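Local coordinates for protein putative NADPH:quinone oxidoreductase (Ralstonia eutropha, PDB 3IUP) that binds NADPH and probably uses it to reduce quinones, as a putative quinone oxidoreductase of the medium-chain dehydrogenase/reductase type, at residues Pro147-Ser152 with Glu333-Phe338; Val155-Ala160 with Gln328-Glu333; Leu161-Thr166 with Leu175-Ala180. One frame throughout, in Å; residues are numbered along the deposited sequence.

Contact 1 (Pro147-Ser152 with Glu333-Phe338)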
loop_
_atom_site.group_PDB
_atom_site.type_symbol
_atom_site.label_atom_id
_atom_site.label_comp_id
_atom_site.label_asym_id
_atom_site.label_seq_id
_atom_site.Cartn_x
_atom_site.Cartn_y
_atom_site.Cartn_z
ATOM N N PRO A 147 19.123 20.422 -28.480
ATOM C CA PRO A 147 19.152 20.028 -27.060
ATOM C C PRO A 147 17.819 20.272 -26.330
ATOM O O PRO A 147 17.372 19.396 -25.592
ATOM C CB PRO A 147 20.271 20.906 -26.496
ATOM C CG PRO A 147 21.255 20.897 -27.672
ATOM C CD PRO A 147 20.360 21.144 -28.863
ATOM N N ALA A 148 17.185 21.422 -26.563
ATOM C CA ALA A 148 15.850 21.664 -25.983
ATOM C C ALA A 148 14.856 20.548 -26.283
ATOM O O ALA A 148 14.142 20.073 -25.375
ATOM C CB ALA A 148 15.282 22.980 -26.422
ATOM N N ASP A 149 14.816 20.106 -27.541
ATOM C CA ASP A 149 13.933 19.015 -27.946
ATOM C C ASP A 149 14.177 17.712 -27.172
ATOM O O ASP A 149 13.257 16.939 -26.978
ATOM C CB ASP A 149 14.042 18.724 -29.480
ATOM C CG ASP A 149 13.528 19.865 -30.342
ATOM O OD1 ASP A 149 12.620 20.617 -29.896
ATOM O OD2 ASP A 149 14.028 20.030 -31.481
ATOM N N GLY A 150 15.408 17.474 -26.734
ATOM C CA GLY A 150 15.757 16.263 -26.009
ATOM C C GLY A 150 16.052 16.398 -24.543
ATOM O O GLY A 150 16.490 15.447 -23.915
ATOM N N ALA A 151 15.805 17.572 -23.989
ATOM C CA ALA A 151 16.216 17.896 -22.622
ATOM C C ALA A 151 15.532 17.018 -21.572
ATOM O O ALA A 151 16.049 16.839 -20.468
ATOM C CB ALA A 151 15.897 19.345 -22.360
ATOM N N SER A 152 14.332 16.566 -21.933
ATOM C CA SER A 152 13.453 15.849 -21.021
ATOM C C SER A 152 13.207 14.450 -21.555
ATOM O O SER A 152 12.095 13.952 -21.484
ATOM C CB SER A 152 12.125 16.609 -20.900
ATOM O OG SER A 152 12.305 17.840 -20.196
ATOM N N GLU A 333 9.355 9.220 -31.135
ATOM C CA GLU A 333 8.159 10.055 -30.979
ATOM C C GLU A 333 8.502 11.251 -30.127
ATOM O O GLU A 333 7.646 11.807 -29.400
ATOM C CB GLU A 333 7.031 9.228 -30.363
ATOM C CG GLU A 333 6.572 8.085 -31.283
ATOM C CD GLU A 333 5.653 7.080 -30.620
ATOM O OE1 GLU A 333 4.934 7.409 -29.638
ATOM O OE2 GLU A 333 5.633 5.922 -31.103
ATOM N N LEU A 334 9.753 11.684 -30.257
ATOM C CA LEU A 334 10.306 12.692 -29.372
ATOM C C LEU A 334 9.541 13.989 -29.447
ATOM O O LEU A 334 9.309 14.622 -28.427
ATOM C CB LEU A 334 11.790 12.931 -29.663
ATOM C CG LEU A 334 12.505 13.874 -28.695
ATOM C CD1 LEU A 334 12.488 13.345 -27.287
ATOM C CD2 LEU A 334 13.963 14.083 -29.162
ATOM N N LYS A 335 9.145 14.383 -30.654
ATOM C CA LYS A 335 8.488 15.674 -30.851
ATOM C C LYS A 335 6.966 15.555 -30.962
ATOM O O LYS A 335 6.262 16.566 -31.105
ATOM C CB LYS A 335 9.069 16.367 -32.093
ATOM C CG LYS A 335 10.476 16.936 -31.937
ATOM C CD LYS A 335 10.873 17.644 -33.202
ATOM C CE LYS A 335 12.215 18.280 -33.097
ATOM N NZ LYS A 335 12.724 18.760 -34.408
ATOM N N THR A 336 6.442 14.336 -30.869
ATOM C CA THR A 336 5.013 14.129 -30.938
ATOM C C THR A 336 4.527 13.634 -29.587
ATOM O O THR A 336 4.257 14.439 -28.714
ATOM C CB THR A 336 4.668 13.206 -32.097
ATOM O OG1 THR A 336 5.353 11.969 -31.940
ATOM C CG2 THR A 336 5.078 13.869 -33.426
ATOM N N THR A 337 4.471 12.327 -29.389
ATOM C CA THR A 337 3.976 11.767 -28.121
ATOM C C THR A 337 4.706 12.329 -26.887
ATOM O O THR A 337 4.089 12.618 -25.871
ATOM C CB THR A 337 4.159 10.272 -28.129
ATOM O OG1 THR A 337 3.652 9.755 -29.355
ATOM C CG2 THR A 337 3.475 9.627 -26.919
ATOM N N PHE A 338 6.012 12.520 -27.011
ATOM C CA PHE A 338 6.830 12.870 -25.859
ATOM C C PHE A 338 7.247 14.328 -25.844
ATOM O O PHE A 338 8.164 14.704 -25.114
ATOM C CB PHE A 338 7.998 11.897 -25.785
ATOM C CG PHE A 338 7.557 10.497 -25.569
ATOM C CD1 PHE A 338 7.063 10.095 -24.331
ATOM C CD2 PHE A 338 7.556 9.585 -26.599
ATOM C CE1 PHE A 338 6.616 8.801 -24.139
ATOM C CE2 PHE A 338 7.108 8.292 -26.400
ATOM C CZ PHE A 338 6.634 7.906 -25.167
HETATM O O HOH W 1 10.634 17.001 -28.009
HETATM O O HOH W 2 10.159 15.722 -23.657
#

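Contact 2 (Val155-Ala160 with Gln328-Glu333). With NDP (NADPH dihydro-nicotinamide-adenine-dinucleotide phosphate), chain C.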
loop_
_atom_site.group_PDB
_atom_site.type_symbol
_atom_site.label_atom_id
_atom_site.label_comp_id
_atom_site.label_asym_id
_atom_site.label_seq_id
_atom_site.Cartn_x
_atom_site.Cartn_y
_atom_site.Cartn_z
ATOM N N VAL A 155 13.117 11.357 -17.752
ATOM C CA VAL A 155 12.352 11.262 -16.528
ATOM C C VAL A 155 10.838 11.118 -16.845
ATOM O O VAL A 155 10.179 10.137 -16.471
ATOM C CB VAL A 155 12.639 12.474 -15.610
ATOM C CG1 VAL A 155 11.689 12.588 -14.389
ATOM C CG2 VAL A 155 14.155 12.410 -15.104
ATOM N N ASN A 156 10.298 12.073 -17.568
ATOM C CA ASN A 156 8.858 12.007 -17.899
ATOM C C ASN A 156 8.472 10.948 -18.935
ATOM O O ASN A 156 7.516 10.155 -18.685
ATOM C CB ASN A 156 8.250 13.395 -18.166
ATOM C CG ASN A 156 8.129 14.225 -16.890
ATOM O OD1 ASN A 156 8.294 13.712 -15.769
ATOM N ND2 ASN A 156 7.872 15.548 -17.052
ATOM N N PRO A 157 9.210 10.850 -20.052
ATOM C CA PRO A 157 8.811 9.849 -21.025
ATOM C C PRO A 157 8.888 8.401 -20.511
ATOM O O PRO A 157 7.994 7.594 -20.793
ATOM C CB PRO A 157 9.774 10.100 -22.198
ATOM C CG PRO A 157 10.071 11.543 -22.133
ATOM C CD PRO A 157 10.147 11.841 -20.628
ATOM N N LEU A 158 9.951 8.059 -19.791
ATOM C CA LEU A 158 10.108 6.687 -19.354
ATOM C C LEU A 158 9.164 6.396 -18.210
ATOM O O LEU A 158 8.752 5.259 -18.055
ATOM C CB LEU A 158 11.532 6.332 -18.963
ATOM C CG LEU A 158 12.486 6.369 -20.135
ATOM C CD1 LEU A 158 13.954 6.183 -19.643
ATOM C CD2 LEU A 158 12.125 5.375 -21.294
ATOM N N THR A 159 8.842 7.396 -17.392
ATOM C CA THR A 159 7.881 7.191 -16.330
ATOM C C THR A 159 6.521 6.948 -16.944
ATOM O O THR A 159 5.810 6.047 -16.497
ATOM C CB THR A 159 7.877 8.347 -15.348
ATOM O OG1 THR A 159 9.182 8.447 -14.748
ATOM C CG2 THR A 159 6.844 8.189 -14.234
ATOM N N ALA A 160 6.145 7.730 -17.948
ATOM C CA ALA A 160 4.836 7.541 -18.588
ATOM C C ALA A 160 4.763 6.158 -19.202
ATOM O O ALA A 160 3.784 5.431 -19.010
ATOM C CB ALA A 160 4.554 8.618 -19.612
ATOM N N GLN A 328 14.066 3.740 -27.231
ATOM C CA GLN A 328 13.931 3.830 -28.673
ATOM C C GLN A 328 12.581 4.408 -29.112
ATOM O O GLN A 328 12.516 5.206 -30.041
ATOM C CB GLN A 328 14.135 2.455 -29.285
ATOM C CG GLN A 328 15.554 1.918 -29.093
ATOM C CD GLN A 328 15.730 0.534 -29.725
ATOM O OE1 GLN A 328 15.209 -0.472 -29.220
ATOM N NE2 GLN A 328 16.468 0.481 -30.827
ATOM N N ARG A 329 11.505 4.033 -28.419
ATOM C CA ARG A 329 10.217 4.642 -28.709
ATOM C C ARG A 329 10.194 6.140 -28.372
ATOM O O ARG A 329 9.606 6.952 -29.100
ATOM C CB ARG A 329 9.075 3.929 -27.987
ATOM C CG ARG A 329 7.781 4.704 -28.206
ATOM C CD ARG A 329 6.590 3.975 -27.788
ATOM N NE ARG A 329 5.421 4.783 -28.079
ATOM C CZ ARG A 329 4.209 4.456 -27.686
ATOM N NH1 ARG A 329 4.031 3.364 -26.941
ATOM N NH2 ARG A 329 3.189 5.240 -28.011
ATOM N N VAL A 330 10.832 6.521 -27.267
ATOM C CA VAL A 330 10.904 7.938 -26.912
ATOM C C VAL A 330 11.602 8.725 -28.063
ATOM O O VAL A 330 11.109 9.763 -28.506
ATOM C CB VAL A 330 11.608 8.178 -25.539
ATOM C CG1 VAL A 330 11.794 9.653 -25.295
ATOM C CG2 VAL A 330 10.800 7.537 -24.363
ATOM N N VAL A 331 12.719 8.210 -28.550
ATOM C CA VAL A 331 13.441 8.872 -29.649
ATOM C C VAL A 331 12.553 8.984 -30.891
ATOM O O VAL A 331 12.474 10.045 -31.506
ATOM C CB VAL A 331 14.801 8.197 -29.943
ATOM C CG1 VAL A 331 15.369 8.650 -31.357
ATOM C CG2 VAL A 331 15.772 8.499 -28.779
ATOM N N ALA A 332 11.818 7.913 -31.197
ATOM C CA ALA A 332 10.978 7.859 -32.376
ATOM C C ALA A 332 9.822 8.862 -32.329
ATOM O O ALA A 332 9.364 9.299 -33.365
ATOM C CB ALA A 332 10.431 6.424 -32.561
ATOM N N GLU A 333 9.355 9.220 -31.135
ATOM C CA GLU A 333 8.159 10.055 -30.979
ATOM C C GLU A 333 8.502 11.251 -30.127
ATOM O O GLU A 333 7.646 11.807 -29.400
ATOM C CB GLU A 333 7.031 9.228 -30.363
ATOM C CG GLU A 333 6.572 8.085 -31.283
ATOM C CD GLU A 333 5.653 7.080 -30.620
ATOM O OE1 GLU A 333 4.934 7.409 -29.638
ATOM O OE2 GLU A 333 5.633 5.922 -31.103
HETATM P PA NDP C . 4.593 19.522 -14.130
HETATM O O1A NDP C . 4.581 19.574 -15.577
HETATM O O2A NDP C . 5.324 20.564 -13.375
HETATM O O5B NDP C . 2.994 19.559 -13.704
HETATM C C5B NDP C . 2.703 19.423 -12.309
HETATM C C4B NDP C . 1.221 19.279 -12.146
HETATM O O4B NDP C . 1.010 19.112 -10.774
HETATM C C3B NDP C . 0.436 20.516 -12.612
HETATM O O3B NDP C . -0.677 20.232 -13.433
HETATM C C2B NDP C . -0.087 21.122 -11.291
HETATM O O2B NDP C . -1.378 21.722 -11.391
HETATM C C1B NDP C . -0.139 19.884 -10.407
HETATM N N9A NDP C . -0.021 20.184 -8.974
HETATM C C8A NDP C . 0.971 20.956 -8.403
HETATM N N7A NDP C . 0.811 20.944 -7.068
HETATM C C5A NDP C . -0.278 20.151 -6.759
HETATM C C6A NDP C . -0.918 19.775 -5.562
HETATM N N6A NDP C . -0.569 20.250 -4.353
HETATM N N1A NDP C . -2.012 18.937 -5.621
HETATM C C2A NDP C . -2.506 18.493 -6.808
HETATM N N3A NDP C . -1.876 18.859 -7.976
HETATM C C4A NDP C . -0.791 19.669 -7.957
HETATM O O3 NDP C . 5.134 18.134 -13.502
HETATM P PN NDP C . 5.825 16.968 -14.275
HETATM O O1N NDP C . 5.072 16.479 -15.404
HETATM O O2N NDP C . 7.277 17.254 -14.534
HETATM O O5D NDP C . 5.783 15.822 -13.117
HETATM C C5D NDP C . 4.528 15.204 -12.791
HETATM C C4D NDP C . 4.680 14.379 -11.519
HETATM O O4D NDP C . 5.371 13.167 -11.890
HETATM C C3D NDP C . 5.472 15.037 -10.370
HETATM O O3D NDP C . 4.909 14.726 -9.112
HETATM C C2D NDP C . 6.822 14.351 -10.496
HETATM O O2D NDP C . 7.621 14.346 -9.323
HETATM C C1D NDP C . 6.349 12.945 -10.875
HETATM N N1N NDP C . 7.429 12.076 -11.396
HETATM C C2N NDP C . 7.779 11.025 -10.614
HETATM C C3N NDP C . 8.777 10.163 -10.984
HETATM C C7N NDP C . 9.060 8.918 -10.166
HETATM O O7N NDP C . 10.171 8.171 -10.547
HETATM N N7N NDP C . 8.337 8.523 -9.109
HETATM C C4N NDP C . 9.299 10.202 -12.367
HETATM C C5N NDP C . 8.834 11.396 -13.165
HETATM C C6N NDP C . 7.904 12.286 -12.644
HETATM P P2B NDP C . -1.668 23.223 -10.787
HETATM O O1X NDP C . -1.524 24.203 -11.960
HETATM O O2X NDP C . -0.718 23.595 -9.651
HETATM O O3X NDP C . -3.116 23.135 -10.283
#

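Contact 3 (Leu161-Thr166 with Leu175-Ala180)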
loop_
_atom_site.group_PDB
_atom_site.type_symbol
_atom_site.label_atom_id
_atom_site.label_comp_id
_atom_site.label_asym_id
_atom_site.label_seq_id
_atom_site.Cartn_x
_atom_site.Cartn_y
_atom_site.Cartn_z
ATOM N N LEU A 161 5.794 5.779 -19.942
ATOM C CA LEU A 161 5.828 4.427 -20.476
ATOM C C LEU A 161 5.857 3.391 -19.358
ATOM O O LEU A 161 5.241 2.314 -19.479
ATOM C CB LEU A 161 7.041 4.254 -21.400
ATOM C CG LEU A 161 6.908 5.015 -22.712
ATOM C CD1 LEU A 161 8.277 5.059 -23.378
ATOM C CD2 LEU A 161 5.839 4.378 -23.627
ATOM N N GLY A 162 6.558 3.668 -18.285
ATOM C CA GLY A 162 6.615 2.751 -17.179
ATOM C C GLY A 162 5.314 2.517 -16.454
ATOM O O GLY A 162 5.089 1.446 -15.903
HETATM N N MSE A 163 4.453 3.524 -16.448
HETATM C CA MSE A 163 3.080 3.337 -15.906
HETATM C C MSE A 163 2.332 2.305 -16.724
HETATM O O MSE A 163 1.696 1.430 -16.164
HETATM C CB MSE A 163 2.325 4.673 -15.913
HETATM C CG MSE A 163 2.930 5.594 -14.998
HETATM SE SE MSE A 163 1.924 7.303 -15.136
HETATM C CE MSE A 163 2.807 8.119 -13.777
ATOM N N VAL A 164 2.389 2.425 -18.044
ATOM C CA VAL A 164 1.757 1.453 -18.919
ATOM C C VAL A 164 2.397 0.057 -18.790
ATOM O O VAL A 164 1.695 -0.966 -18.670
ATOM C CB VAL A 164 1.719 1.924 -20.359
ATOM C CG1 VAL A 164 1.158 0.819 -21.264
ATOM C CG2 VAL A 164 0.887 3.223 -20.439
ATOM N N GLU A 165 3.715 0.044 -18.711
ATOM C CA GLU A 165 4.445 -1.215 -18.470
ATOM C C GLU A 165 4.052 -1.904 -17.151
ATOM O O GLU A 165 3.779 -3.095 -17.135
ATOM C CB GLU A 165 5.945 -0.970 -18.533
ATOM C CG GLU A 165 6.772 -2.287 -18.618
ATOM C CD GLU A 165 6.966 -2.742 -20.071
ATOM O OE1 GLU A 165 6.365 -2.170 -20.993
ATOM O OE2 GLU A 165 7.735 -3.700 -20.272
ATOM N N THR A 166 4.022 -1.155 -16.061
ATOM C CA THR A 166 3.581 -1.628 -14.786
ATOM C C THR A 166 2.146 -2.128 -14.799
ATOM O O THR A 166 1.893 -3.162 -14.258
ATOM C CB THR A 166 3.706 -0.527 -13.691
ATOM O OG1 THR A 166 5.074 -0.088 -13.584
ATOM C CG2 THR A 166 3.299 -1.042 -12.341
ATOM N N LEU A 175 -5.780 2.199 -16.808
ATOM C CA LEU A 175 -5.214 2.926 -15.708
ATOM C C LEU A 175 -5.810 4.314 -15.450
ATOM O O LEU A 175 -6.513 4.901 -16.269
ATOM C CB LEU A 175 -3.672 2.998 -15.843
ATOM C CG LEU A 175 -3.131 3.998 -16.805
ATOM C CD1 LEU A 175 -1.567 4.047 -16.793
ATOM C CD2 LEU A 175 -3.620 3.752 -18.189
ATOM N N VAL A 176 -5.541 4.786 -14.259
ATOM C CA VAL A 176 -5.861 6.109 -13.775
ATOM C C VAL A 176 -4.583 6.900 -13.518
ATOM O O VAL A 176 -3.588 6.365 -12.953
ATOM C CB VAL A 176 -6.634 5.987 -12.510
ATOM C CG1 VAL A 176 -7.090 7.432 -11.925
ATOM C CG2 VAL A 176 -7.848 5.021 -12.703
ATOM N N HIS A 177 -4.607 8.202 -13.829
ATOM C CA HIS A 177 -3.466 9.064 -13.577
ATOM C C HIS A 177 -3.946 10.410 -13.023
ATOM O O HIS A 177 -4.849 11.006 -13.585
ATOM C CB HIS A 177 -2.632 9.242 -14.842
ATOM C CG HIS A 177 -1.397 10.048 -14.634
ATOM N ND1 HIS A 177 -1.098 11.152 -15.394
ATOM C CD2 HIS A 177 -0.438 9.976 -13.677
ATOM C CE1 HIS A 177 0.029 11.687 -14.953
ATOM N NE2 HIS A 177 0.437 11.014 -13.897
ATOM N N THR A 178 -3.350 10.858 -11.936
ATOM C CA THR A 178 -3.708 12.121 -11.295
ATOM C C THR A 178 -2.715 13.243 -11.663
ATOM O O THR A 178 -1.659 13.009 -12.245
ATOM C CB THR A 178 -3.856 12.019 -9.795
ATOM O OG1 THR A 178 -2.554 11.939 -9.171
ATOM C CG2 THR A 178 -4.717 10.790 -9.387
ATOM N N ALA A 179 -3.084 14.463 -11.284
ATOM C CA ALA A 179 -2.393 15.683 -11.718
ATOM C C ALA A 179 -2.118 15.584 -13.226
ATOM O O ALA A 179 -1.045 15.927 -13.703
ATOM C CB ALA A 179 -1.117 15.908 -10.893
ATOM N N ALA A 180 -3.148 15.164 -13.964
ATOM C CA ALA A 180 -3.014 14.659 -15.333
ATOM C C ALA A 180 -2.661 15.763 -16.357
ATOM O O ALA A 180 -2.237 15.466 -17.457
ATOM C CB ALA A 180 -4.228 13.925 -15.779
#

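Contact 1 (Pro147-Ser152 with Glu333-Phe338)
Asp149 and Lys335 cross obliquely in this partly buried contact, the lysine chain running extended beyond CG until its end passes near Asp149 OD2. Asp149 holds CG anti to its carbonyl carbon (chi1 -66°), which points the acid at the loop. The salt bridge is long, with Asp149 OD2 and Lys335 NZ 3.4 Å apart, and CE is modelled so close to the same oxygen that the exact placing of the lysine end is doubtful. Both polar ends have other partners, since Asp149 OD2 accepts from the backbone N of Thr146 and Lys335 NZ donates to the carbonyl O of Gly144.

Deeper in, Leu334 CD2 lies 4.2 Å from Gly150 CA. The leucine turns its branch point onto the backbone, its CG 3.6 Å from Asp149 O, and both its methyls come about as near to that oxygen. The carbonyl of Asp149 is not left to carbon alone: one water donates to Asp149 O and to Leu334 O, each at 2.8 Å, joining the two backbones. A second water links Phe338 O with Ser152 O, the latter bond weak.

The loop carrying Leu334 and Lys335 is shaped by a type I beta turn from Glu333 to Thr336, with Glu333 O accepting from Thr336 N and Phe338 N. Such a turn directly after helix 320-332, water-bridged to the short helix 147-150, is plain loop-to-helix packing, with Pro147 and Ala151 set against strand 34-43.

Contact 2 (Val155-Ala160 with Gln328-Glu333)
One valine carries the whole of this helix-to-helix contact: Val330 sets both methyls against Pro157 and one of them, CG2, against Leu158, and the summed buried surface is just 112 Å². Helix 155-169, which also lines the NADPH site and leads into what is probably a Rossmann-type parallel sheet, thereby meets the last turn of helix 320-332 in a small apolar patch. With CG1 anti to the backbone N (chi1 174°), Val330 brings both branches to the proline ring. Its CG2 is 3.5 Å from Pro157 CB, and its CG1 lies only slightly farther from that carbon. The valine and proline side chains cross at about a right angle. Leu158 approaches in the same manner, its CD2 4.0 Å from Val330 CG2, and Leu311, Leu315 and Leu326 pack around this leucine.

Beside the patch, Arg329 grips Glu333 side-on, NE and NH2 both donating to Glu333 OE1, which lies within 1° of the guanidinium plane. The NH2 bond uses the syn lone pair, whereas NE meets the oxygen from above the carboxylate plane. Asp195 pairs with Arg329 NH1, so the guanidinium is held by two acids.

The cofactor is met by Val155, Asn156 and Thr159. Val155 CG1 sits 3.3 Å from NDP C5N, on the nicotinamide ring. Thr159 OG1 donates to Val155 O at 2.6 Å, an oxygen that also accepts from Thr159 N; the same hydroxyl oxygen is 3.0 Å from NDP C4N, the hydride-carrying carbon of NADPH. Asn156 ND2 donates nearly straight (168°) to NDP O2N of the pyrophosphate, 3.1 Å away.

Contact 3 (Leu161-Thr166 with Leu175-Ala180)
The imidazole of His177 takes the end of Met163, a selenomethionine, at an oblique angle. The selenium lies 4.3 Å from the ring centroid and 30° off the ring normal, a sulfur-aromatic type of approach made here by SE. The terminal methyl joins in, with Met163 CE 3.7 Å from His177 CD2 and equally near NE2, so CD2 and NE2 are the ring atoms that meet the methyl. The two side chains cross at about a right angle. His177 NE2 is also hydrogen-bonded to Tyr286 OH, which probably helps to fix the rotation of the ring.

The torsions explain the reach. His177 has CG anti to its backbone N (chi1 -176°), while Met163 runs extended beyond CG and carries its selenium from the helix across to the strand. Nearer the helix backbone, Met163 CB touches Leu175 CD1 at 4.0 Å. Val164 CG2 stands 4.5 Å from the same methyl, a looser meeting.

Thr166 OG1 donates to Gly162 O at 2.8 Å, and Thr166 N reaches that oxygen from the opposite face of the carbonyl plane. The hydroxyl oxygen is also hydrogen-bonded to Trp309 NE1.

The axes of 161-166 and 175-177 run roughly antiparallel (148°) and come within 10.0 Å of each other, consistent with a helix leading into a Rossmann-type parallel sheet. The strand is bonded between 199-203 and 243-249, and Leu188 of helix 183-195 packs against Met163, Val164 and His177.

How the contacts relate
Contacts 2 and 3 are buried and share helix 155-169, which meets helix 320-332 through its first turn and strand 175-177 farther along. Contact 1 is only partly buried, with an exposed lysine, and joins its segments with two waters and a long salt bridge, whereas the other two meet by apolar packing, with a selenium-imidazole meeting added in contact 3. Contacts 1 and 2 share Glu333, where helix 320-332 gives way to the loop. Phe338 of contact 1 ties all three together, packing on Pro157 and Val330 of contact 2 and, through CZ, on Leu161 CD1 of contact 3 at 3.7 Å. Direct cofactor bonding belongs to contact 2, while Ala179 of contact 3 also touches NADPH.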